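Local atomic coordinates of putative alcohol dehydrogenase (Sinorhizobium meliloti, PDB entry 4J6F), a protein that probably acts as a nicotinamide-dependent alcohol dehydrogenase or related oxidoreductase of the medium-chain dehydrogenase/reductase superfamily. Residues T76-R81 and T366-K371; V134-S139 and M166-E171; E184-C189 and K376-P381. All coordinates share one frame; numbering follows the deposited sequence.

Interaction 1: residues T76-R81 and T366-K371; sequences TDVWVR and TDFMAK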
loop_
_atom_site.group_PDB
_atom_site.type_symbol
_atom_site.label_atom_id
_atom_site.label_comp_id
_atom_site.label_asym_id
_atom_site.label_seq_id
_atom_site.Cartn_x
_atom_site.Cartn_y
_atom_site.Cartn_z
ATOM N N THR A 76 17.291 8.446 12.291
ATOM C CA THR A 76 16.739 7.818 13.469
ATOM C C THR A 76 17.444 8.284 14.750
ATOM O O THR A 76 16.811 8.339 15.795
ATOM C CB THR A 76 16.727 6.292 13.321
ATOM O OG1 THR A 76 15.891 5.732 14.324
ATOM C CG2 THR A 76 18.128 5.709 13.431
ATOM N N ASP A 77 18.733 8.647 14.656
ATOM C CA ASP A 77 19.480 9.285 15.765
ATOM C C ASP A 77 18.690 10.440 16.349
ATOM O O ASP A 77 18.469 10.527 17.563
ATOM C CB ASP A 77 20.788 9.905 15.261
ATOM C CG ASP A 77 21.800 8.884 14.756
ATOM O OD1 ASP A 77 21.535 7.656 14.805
ATOM O OD2 ASP A 77 22.878 9.345 14.302
ATOM N N VAL A 78 18.293 11.330 15.440
ATOM C CA VAL A 78 17.654 12.595 15.740
ATOM C C VAL A 78 16.236 12.343 16.221
ATOM O O VAL A 78 15.856 12.785 17.302
ATOM C CB VAL A 78 17.650 13.509 14.489
ATOM C CG1 VAL A 78 16.811 14.753 14.707
ATOM C CG2 VAL A 78 19.058 13.919 14.126
ATOM N N TRP A 79 15.460 11.614 15.432
ATOM C CA TRP A 79 14.073 11.355 15.804
ATOM C C TRP A 79 13.903 10.603 17.118
ATOM O O TRP A 79 12.987 10.913 17.878
ATOM C CB TRP A 79 13.305 10.685 14.667
ATOM C CG TRP A 79 13.081 11.617 13.504
ATOM C CD1 TRP A 79 12.827 12.986 13.549
ATOM C CD2 TRP A 79 13.072 11.263 12.129
ATOM N NE1 TRP A 79 12.676 13.487 12.273
ATOM C CE2 TRP A 79 12.815 12.448 11.385
ATOM C CE3 TRP A 79 13.253 10.063 11.447
ATOM C CZ2 TRP A 79 12.738 12.451 9.993
ATOM C CZ3 TRP A 79 13.177 10.066 10.052
ATOM C CH2 TRP A 79 12.918 11.253 9.342
ATOM N N VAL A 80 14.784 9.650 17.412
ATOM C CA VAL A 80 14.715 8.975 18.706
ATOM C C VAL A 80 14.958 9.986 19.827
ATOM O O VAL A 80 14.249 9.989 20.822
ATOM C CB VAL A 80 15.690 7.789 18.802
ATOM C CG1 VAL A 80 15.875 7.336 20.239
ATOM C CG2 VAL A 80 15.198 6.632 17.955
ATOM N N ARG A 81 15.942 10.864 19.652
ATOM C CA ARG A 81 16.274 11.842 20.677
ATOM C C ARG A 81 15.115 12.792 20.886
ATOM O O ARG A 81 14.733 13.055 22.019
ATOM C CB ARG A 81 17.525 12.610 20.289
ATOM C CG ARG A 81 18.071 13.553 21.350
ATOM C CD ARG A 81 19.034 14.534 20.705
ATOM N NE ARG A 81 18.266 15.584 20.046
ATOM C CZ ARG A 81 18.556 16.125 18.867
ATOM N NH1 ARG A 81 19.617 15.734 18.183
ATOM N NH2 ARG A 81 17.771 17.072 18.370
ATOM N N THR A 366 24.347 19.065 14.301
ATOM C CA THR A 366 23.846 20.322 13.758
ATOM C C THR A 366 24.026 20.269 12.246
ATOM O O THR A 366 23.067 20.466 11.480
ATOM C CB THR A 366 24.539 21.548 14.380
ATOM O OG1 THR A 366 24.479 21.458 15.805
ATOM C CG2 THR A 366 23.832 22.794 14.006
ATOM N N ASP A 367 25.241 19.943 11.819
ATOM C CA ASP A 367 25.511 19.760 10.405
ATOM C C ASP A 367 24.639 18.678 9.808
ATOM O O ASP A 367 24.144 18.828 8.695
ATOM C CB ASP A 367 26.979 19.454 10.188
ATOM C CG ASP A 367 27.841 20.682 10.333
ATOM O OD1 ASP A 367 27.311 21.742 10.751
ATOM O OD2 ASP A 367 29.049 20.591 10.030
ATOM N N PHE A 368 24.423 17.602 10.556
ATOM C CA PHE A 368 23.575 16.516 10.076
ATOM C C PHE A 368 22.150 16.970 9.788
ATOM O O PHE A 368 21.566 16.576 8.785
ATOM C CB PHE A 368 23.532 15.372 11.062
ATOM C CG PHE A 368 22.683 14.236 10.600
ATOM C CD1 PHE A 368 23.152 13.355 9.637
ATOM C CD2 PHE A 368 21.401 14.057 11.105
ATOM C CE1 PHE A 368 22.370 12.309 9.193
ATOM C CE2 PHE A 368 20.608 13.014 10.668
ATOM C CZ PHE A 368 21.096 12.139 9.707
HETATM N N MSE A 369 21.599 17.796 10.674
HETATM C CA MSE A 369 20.223 18.241 10.552
HETATM C C MSE A 369 20.095 19.238 9.439
HETATM O O MSE A 369 19.045 19.328 8.816
HETATM C CB MSE A 369 19.752 18.842 11.865
HETATM C CG MSE A 369 19.310 17.794 12.889
HETATM SE SE MSE A 369 19.167 18.599 14.697
HETATM C CE MSE A 369 17.233 18.444 15.000
ATOM N N ALA A 370 21.147 19.999 9.156
ATOM C CA ALA A 370 21.053 21.025 8.107
ATOM C C ALA A 370 20.962 20.408 6.711
ATOM O O ALA A 370 20.288 20.954 5.837
ATOM C CB ALA A 370 22.196 22.034 8.194
ATOM N N LYS A 371 21.633 19.270 6.514
ATOM C CA LYS A 371 21.638 18.564 5.227
ATOM C C LYS A 371 22.234 19.353 4.060
ATOM O O LYS A 371 21.828 19.142 2.909
ATOM C CB LYS A 371 20.230 18.111 4.842
ATOM C CG LYS A 371 19.469 17.387 5.930
ATOM C CD LYS A 371 19.833 15.929 5.987
ATOM C CE LYS A 371 18.772 15.178 6.761
ATOM N NZ LYS A 371 19.379 14.142 7.643
#
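Val-78 meets Phe-368 and Met-369 in an apolar helix-to-helix contact, made where helix 75-82, in the GroES-like part of the chain, passes the C-terminal turns of helix 361-370. The axes of segments 76-81 and 366-370 stand at 104° to each other and come within 11.2 Å, so the join is the work of side chains and illustrates how one branched residue can serve two partners. Its CG1 methyl, trans to the backbone N (chi1 172°), takes the terminal CE of Met-369, a selenomethionine, at 3.7 Å. The CG2 methyl instead lies 3.8 Å from CD2 of Phe-368, arriving at the rim of the ring close to its plane. One face of that ring carries Lys-371 NZ, 3.3 Å above the plane and displaced toward the rim; the amine is also hydrogen-bonded to Asn-75 OD1. Met-369 bends at its last torsion and brings CE beside the guanidinium edge of Arg-81, 3.7 Å from NH2. Arg-81 and Met-369 approach from opposite directions, and the arginine is held by a bond from NE to Gly-43 O. Gln-365, on helix 361-370, packs on both Asp-77 and Val-78. Beyond the helices, strand 63-72, which precedes helix 75-82, pairs antiparallel with strand 376-380, which follows helix 361-370, so the two helices are joined to neighbouring strands of one sheet.

Interaction 2: residues V134-S139 and M166-E171; sequences VMVDFS and MALPAE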
loop_
_atom_site.group_PDB
_atom_site.type_symbol
_atom_site.label_atom_id
_atom_site.label_comp_id
_atom_site.label_asym_id
_atom_site.label_seq_id
_atom_site.Cartn_x
_atom_site.Cartn_y
_atom_site.Cartn_z
ATOM N N VAL A 134 35.475 -5.368 11.481
ATOM C CA VAL A 134 34.075 -5.696 11.251
ATOM C C VAL A 134 33.152 -4.504 11.003
ATOM O O VAL A 134 33.311 -3.421 11.580
ATOM C CB VAL A 134 33.479 -6.566 12.376
ATOM C CG1 VAL A 134 34.199 -7.903 12.439
ATOM C CG2 VAL A 134 33.512 -5.844 13.717
HETATM N N MSE A 135 32.193 -4.736 10.117
HETATM C CA MSE A 135 31.057 -3.865 9.937
HETATM C C MSE A 135 29.929 -4.474 10.711
HETATM O O MSE A 135 29.577 -5.632 10.484
HETATM C CB MSE A 135 30.722 -3.889 8.464
HETATM C CG MSE A 135 29.707 -2.813 8.125
HETATM SE SE MSE A 135 29.080 -3.197 6.305
HETATM C CE MSE A 135 27.147 -3.031 6.634
ATOM N N VAL A 136 29.372 -3.707 11.645
ATOM C CA VAL A 136 28.253 -4.150 12.471
ATOM C C VAL A 136 26.929 -4.133 11.705
ATOM O O VAL A 136 26.583 -3.130 11.072
ATOM C CB VAL A 136 28.102 -3.238 13.697
ATOM C CG1 VAL A 136 26.799 -3.518 14.429
ATOM C CG2 VAL A 136 29.285 -3.410 14.630
ATOM N N ASP A 137 26.187 -5.234 11.766
ATOM C CA ASP A 137 24.791 -5.219 11.347
ATOM C C ASP A 137 23.991 -4.731 12.550
ATOM O O ASP A 137 23.901 -5.419 13.560
ATOM C CB ASP A 137 24.330 -6.613 10.928
ATOM C CG ASP A 137 22.826 -6.695 10.695
ATOM O OD1 ASP A 137 22.113 -5.673 10.845
ATOM O OD2 ASP A 137 22.354 -7.797 10.357
ATOM N N PHE A 138 23.414 -3.544 12.445
ATOM C CA PHE A 138 22.746 -2.926 13.587
ATOM C C PHE A 138 21.446 -3.636 14.024
ATOM O O PHE A 138 20.906 -3.328 15.090
ATOM C CB PHE A 138 22.535 -1.408 13.346
ATOM C CG PHE A 138 21.364 -1.067 12.448
ATOM C CD1 PHE A 138 21.201 -1.672 11.195
ATOM C CD2 PHE A 138 20.428 -0.119 12.846
ATOM C CE1 PHE A 138 20.130 -1.342 10.371
ATOM C CE2 PHE A 138 19.347 0.219 12.021
ATOM C CZ PHE A 138 19.204 -0.389 10.777
ATOM N N SER A 139 20.959 -4.586 13.220
ATOM C CA SER A 139 19.636 -5.193 13.449
ATOM C C SER A 139 19.561 -6.088 14.665
ATOM O O SER A 139 20.453 -6.902 14.887
ATOM C CB SER A 139 19.212 -6.022 12.254
ATOM O OG SER A 139 19.272 -5.259 11.076
HETATM N N MSE A 166 32.109 -1.224 21.820
HETATM C CA MSE A 166 30.725 -1.661 21.709
HETATM C C MSE A 166 30.651 -3.153 21.809
HETATM O O MSE A 166 31.472 -3.872 21.212
HETATM C CB MSE A 166 30.170 -1.185 20.371
HETATM C CG MSE A 166 28.666 -1.375 20.249
HETATM SE SE MSE A 166 28.184 -1.035 18.371
HETATM C CE MSE A 166 26.492 -2.035 18.354
ATOM N N ALA A 167 29.672 -3.627 22.579
ATOM C CA ALA A 167 29.345 -5.053 22.652
ATOM C C ALA A 167 28.284 -5.374 21.607
ATOM O O ALA A 167 27.435 -4.534 21.322
ATOM C CB ALA A 167 28.835 -5.400 24.041
ATOM N N LEU A 168 28.333 -6.570 21.027
ATOM C CA LEU A 168 27.307 -7.013 20.069
ATOM C C LEU A 168 27.447 -8.492 19.784
ATOM O O LEU A 168 28.537 -9.032 19.924
ATOM C CB LEU A 168 27.408 -6.246 18.752
ATOM C CG LEU A 168 28.680 -6.444 17.945
ATOM C CD1 LEU A 168 28.349 -6.555 16.467
ATOM C CD2 LEU A 168 29.644 -5.307 18.208
ATOM N N PRO A 169 26.359 -9.158 19.357
ATOM C CA PRO A 169 26.446 -10.591 19.066
ATOM C C PRO A 169 27.442 -10.875 17.952
ATOM O O PRO A 169 27.497 -10.125 16.970
ATOM C CB PRO A 169 25.042 -10.938 18.562
ATOM C CG PRO A 169 24.165 -9.821 18.992
ATOM C CD PRO A 169 25.034 -8.610 19.021
ATOM N N ALA A 170 28.204 -11.957 18.100
ATOM C CA ALA A 170 29.158 -12.391 17.081
ATOM C C ALA A 170 28.597 -12.415 15.659
ATOM O O ALA A 170 29.226 -11.864 14.758
ATOM C CB ALA A 170 29.760 -13.737 17.446
ATOM N N GLU A 171 27.425 -13.022 15.450
ATOM C CA GLU A 171 26.795 -13.066 14.101
ATOM C C GLU A 171 26.672 -11.687 13.463
ATOM O O GLU A 171 26.625 -11.572 12.239
ATOM C CB GLU A 171 25.389 -13.707 14.081
ATOM C CG GLU A 171 25.111 -14.794 15.105
ATOM C CD GLU A 171 24.816 -14.220 16.479
ATOM O OE1 GLU A 171 23.658 -13.790 16.708
ATOM O OE2 GLU A 171 25.748 -14.198 17.326
#
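Val-136 and Leu-168 meet through their methyls within the curled sheet of the GroES-like fold, on strands 133-140 and 165-169. These strands are not hydrogen-bonded neighbours: strands 113-121 and 63-72 come between them in the order of pairing, and the nearest CA atoms, those of Val-136 and Leu-168, are 8.2 Å apart. Such a meeting shows how a curled sheet can fill its interior with residues from strands that do not pair.

The two branched side chains reach tip to tip, Val-136 CG2 lying 3.8 Å from Leu-168 CD1, while CD2 of the leucine stands slightly farther from the same methyl, at 4.1 Å. The other valine methyl, CG1, is 4.2 Å from CE of Met-166, a selenomethionine, so Val-136 sits against two residues that are both turned toward its segment. Ile-66 of strand 63-72 touches both Val-136 and Leu-168.

The polar part belongs to the end of strand segment 134-136, where Asp-137 forms an Asx turn. Its OD2 is hydrogen-bonded to Tyr-141 OH and to a glycerol, probably from the crystallisation liquor. Its OD1 takes two donors from Ser-139: the hydroxyl OG, 2.9 Å away, on its syn lone pair, and the backbone N, also at 2.9 Å, from 50° above the carboxylate plane.

Interaction 3: residues E184-C189 and K376-P381; sequences ELATFC and KLVVVP
Lys-376 packs its first methylenes against Thr-187, and its side chain illustrates how a buried lysine can spend its methylenes on packing and its amine on a charge. CB begins beside the threonine, and CG comes to 4.2 Å from Thr-187 CB. The chain then kinks at chi2, chi3 and chi4, bends that carry it on through CD and CE toward Asp-113; the approach of CD to Thr-187 O is too close in the model to be trusted, and the bond from NZ to that oxygen is weak and doubtful. The main partner of NZ is Asp-113, whose OD2 forms a salt bridge with it, with weak bonds to Met-73 O and Asn-74 OD1 besides. With a methionine here, the Asp-113 carboxylate would probably lose its positive mate.

Two residues along the strand, Val-378 continues the apolar surface: its CG2 is 4.1 Å from Thr-187 CG2, and its CG1 is 4.2 Å from Ala-186 CB. With OG1 set between the backbone N and the carbonyl carbon (chi1 69°), the Thr-187 hydroxyl reaches Glu-184 O at 3.0 Å, nearly straight on the carbonyl at 164°, and CG2 is left to meet Val-378. The same OG1 lies over the centre of the Phe-188 ring.

Residues Leu-185 to Phe-188 form a type I turn between helices 182-185 and 189-201. The turn rests on strand 376-380, which pairs with strands 63-72 and 352-357, while Ala-186 also touches Val-115 of strand 113-121 and Phe-188 packs on helix 333-344.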
loop_
_atom_site.group_PDB
_atom_site.type_symbol
_atom_site.label_atom_id
_atom_site.label_comp_id
_atom_site.label_asym_id
_atom_site.label_seq_id
_atom_site.Cartn_x
_atom_site.Cartn_y
_atom_site.Cartn_z
ATOM N N GLU A 184 34.821 4.606 5.348
ATOM C CA GLU A 184 34.054 4.376 4.128
ATOM C C GLU A 184 33.005 3.304 4.359
ATOM O O GLU A 184 31.853 3.433 3.947
ATOM C CB GLU A 184 34.984 3.985 2.974
ATOM C CG GLU A 184 35.907 5.123 2.538
ATOM C CD GLU A 184 36.751 4.802 1.315
ATOM O OE1 GLU A 184 36.826 5.681 0.426
ATOM O OE2 GLU A 184 37.342 3.696 1.234
ATOM N N LEU A 185 33.416 2.255 5.052
ATOM C CA LEU A 185 32.550 1.144 5.388
ATOM C C LEU A 185 31.413 1.544 6.326
ATOM O O LEU A 185 30.363 0.907 6.338
ATOM C CB LEU A 185 33.401 0.066 6.040
ATOM C CG LEU A 185 33.029 -1.389 5.826
ATOM C CD1 LEU A 185 32.774 -1.677 4.354
ATOM C CD2 LEU A 185 34.168 -2.239 6.356
ATOM N N ALA A 186 31.617 2.595 7.115
ATOM C CA ALA A 186 30.621 3.034 8.099
ATOM C C ALA A 186 29.462 3.833 7.494
ATOM O O ALA A 186 28.602 4.350 8.212
ATOM C CB ALA A 186 31.294 3.837 9.195
ATOM N N THR A 187 29.433 3.949 6.174
ATOM C CA THR A 187 28.417 4.766 5.540
ATOM C C THR A 187 27.186 3.933 5.218
ATOM O O THR A 187 26.138 4.482 4.925
ATOM C CB THR A 187 28.949 5.463 4.261
ATOM O OG1 THR A 187 29.186 4.500 3.226
ATOM C CG2 THR A 187 30.236 6.212 4.540
ATOM N N PHE A 188 27.297 2.610 5.301
ATOM C CA PHE A 188 26.322 1.738 4.631
ATOM C C PHE A 188 25.109 1.232 5.415
ATOM O O PHE A 188 23.981 1.356 4.935
ATOM C CB PHE A 188 27.022 0.546 3.995
ATOM C CG PHE A 188 27.923 0.901 2.848
ATOM C CD1 PHE A 188 27.400 1.310 1.635
ATOM C CD2 PHE A 188 29.294 0.768 2.966
ATOM C CE1 PHE A 188 28.233 1.601 0.567
ATOM C CE2 PHE A 188 30.134 1.057 1.902
ATOM C CZ PHE A 188 29.604 1.471 0.696
ATOM N N CYS A 189 25.282 0.687 6.611
ATOM C CA CYS A 189 24.296 -0.249 7.159
ATOM C C CYS A 189 22.822 0.129 7.435
ATOM O O CYS A 189 21.941 -0.568 6.973
ATOM C CB CYS A 189 24.866 -0.844 8.441
ATOM S SG CYS A 189 23.744 -1.947 9.299
ATOM N N LYS A 376 26.769 10.672 3.491
ATOM C CA LYS A 376 26.671 10.454 4.922
ATOM C C LYS A 376 27.791 11.065 5.750
ATOM O O LYS A 376 28.920 11.170 5.311
ATOM C CB LYS A 376 26.564 8.956 5.204
ATOM C CG LYS A 376 25.795 8.205 4.132
ATOM C CD LYS A 376 24.914 7.097 4.681
ATOM C CE LYS A 376 24.269 7.458 6.002
ATOM N NZ LYS A 376 24.898 6.709 7.117
ATOM N N LEU A 377 27.446 11.464 6.966
ATOM C CA LEU A 377 28.405 11.972 7.937
ATOM C C LEU A 377 28.824 10.830 8.862
ATOM O O LEU A 377 27.998 9.980 9.249
ATOM C CB LEU A 377 27.838 13.166 8.710
ATOM C CG LEU A 377 27.350 14.372 7.882
ATOM C CD1 LEU A 377 26.969 15.527 8.794
ATOM C CD2 LEU A 377 28.354 14.864 6.844
ATOM N N VAL A 378 30.121 10.793 9.168
ATOM C CA VAL A 378 30.719 9.723 9.974
ATOM C C VAL A 378 31.358 10.279 11.250
ATOM O O VAL A 378 32.104 11.271 11.200
ATOM C CB VAL A 378 31.789 8.961 9.172
ATOM C CG1 VAL A 378 32.368 7.834 10.000
ATOM C CG2 VAL A 378 31.192 8.442 7.875
ATOM N N VAL A 379 31.064 9.641 12.384
ATOM C CA VAL A 379 31.634 10.048 13.672
ATOM C C VAL A 379 32.763 9.112 14.104
ATOM O O VAL A 379 32.573 7.895 14.163
ATOM C CB VAL A 379 30.560 10.114 14.759
ATOM C CG1 VAL A 379 31.200 10.384 16.104
ATOM C CG2 VAL A 379 29.552 11.197 14.424
ATOM N N VAL A 380 33.929 9.693 14.393
ATOM C CA VAL A 380 35.120 8.941 14.803
ATOM C C VAL A 380 35.503 9.235 16.253
ATOM O O VAL A 380 35.515 10.387 16.644
ATOM C CB VAL A 380 36.305 9.278 13.883
ATOM C CG1 VAL A 380 37.620 8.756 14.460
ATOM C CG2 VAL A 380 36.056 8.714 12.494
ATOM N N PRO A 381 35.807 8.194 17.059
ATOM C CA PRO A 381 36.218 8.447 18.444
ATOM C C PRO A 381 37.523 9.233 18.589
ATOM O O PRO A 381 38.488 8.964 17.868
ATOM C CB PRO A 381 36.355 7.045 19.031
ATOM C CG PRO A 381 35.355 6.250 18.256
ATOM C CD PRO A 381 35.505 6.765 16.849
#

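How the interactions relate
The three contacts show how a fold of this family joins parts of the chain that are far apart in sequence. Interactions 2 and 3 reach the same mixed sheet, with centres about 15 Å apart, and meet at Cys-189, whose SG packs on Phe-138. Interaction 1 lies about 14 Å, centre to centre, from interaction 3 and touches it where Leu-377 CD1 packs on the backbone of Asp-367 and Phe-368; helix 361-370 is followed in the chain by strand 376-380. The centres of interactions 1 and 2 are about 23 Å apart, and the two do not touch. Along the chain, interaction 2 is nested within interaction 1, whereas interactions 1 and 3 interleave, so the C-terminal residues return to complete the GroES-like part.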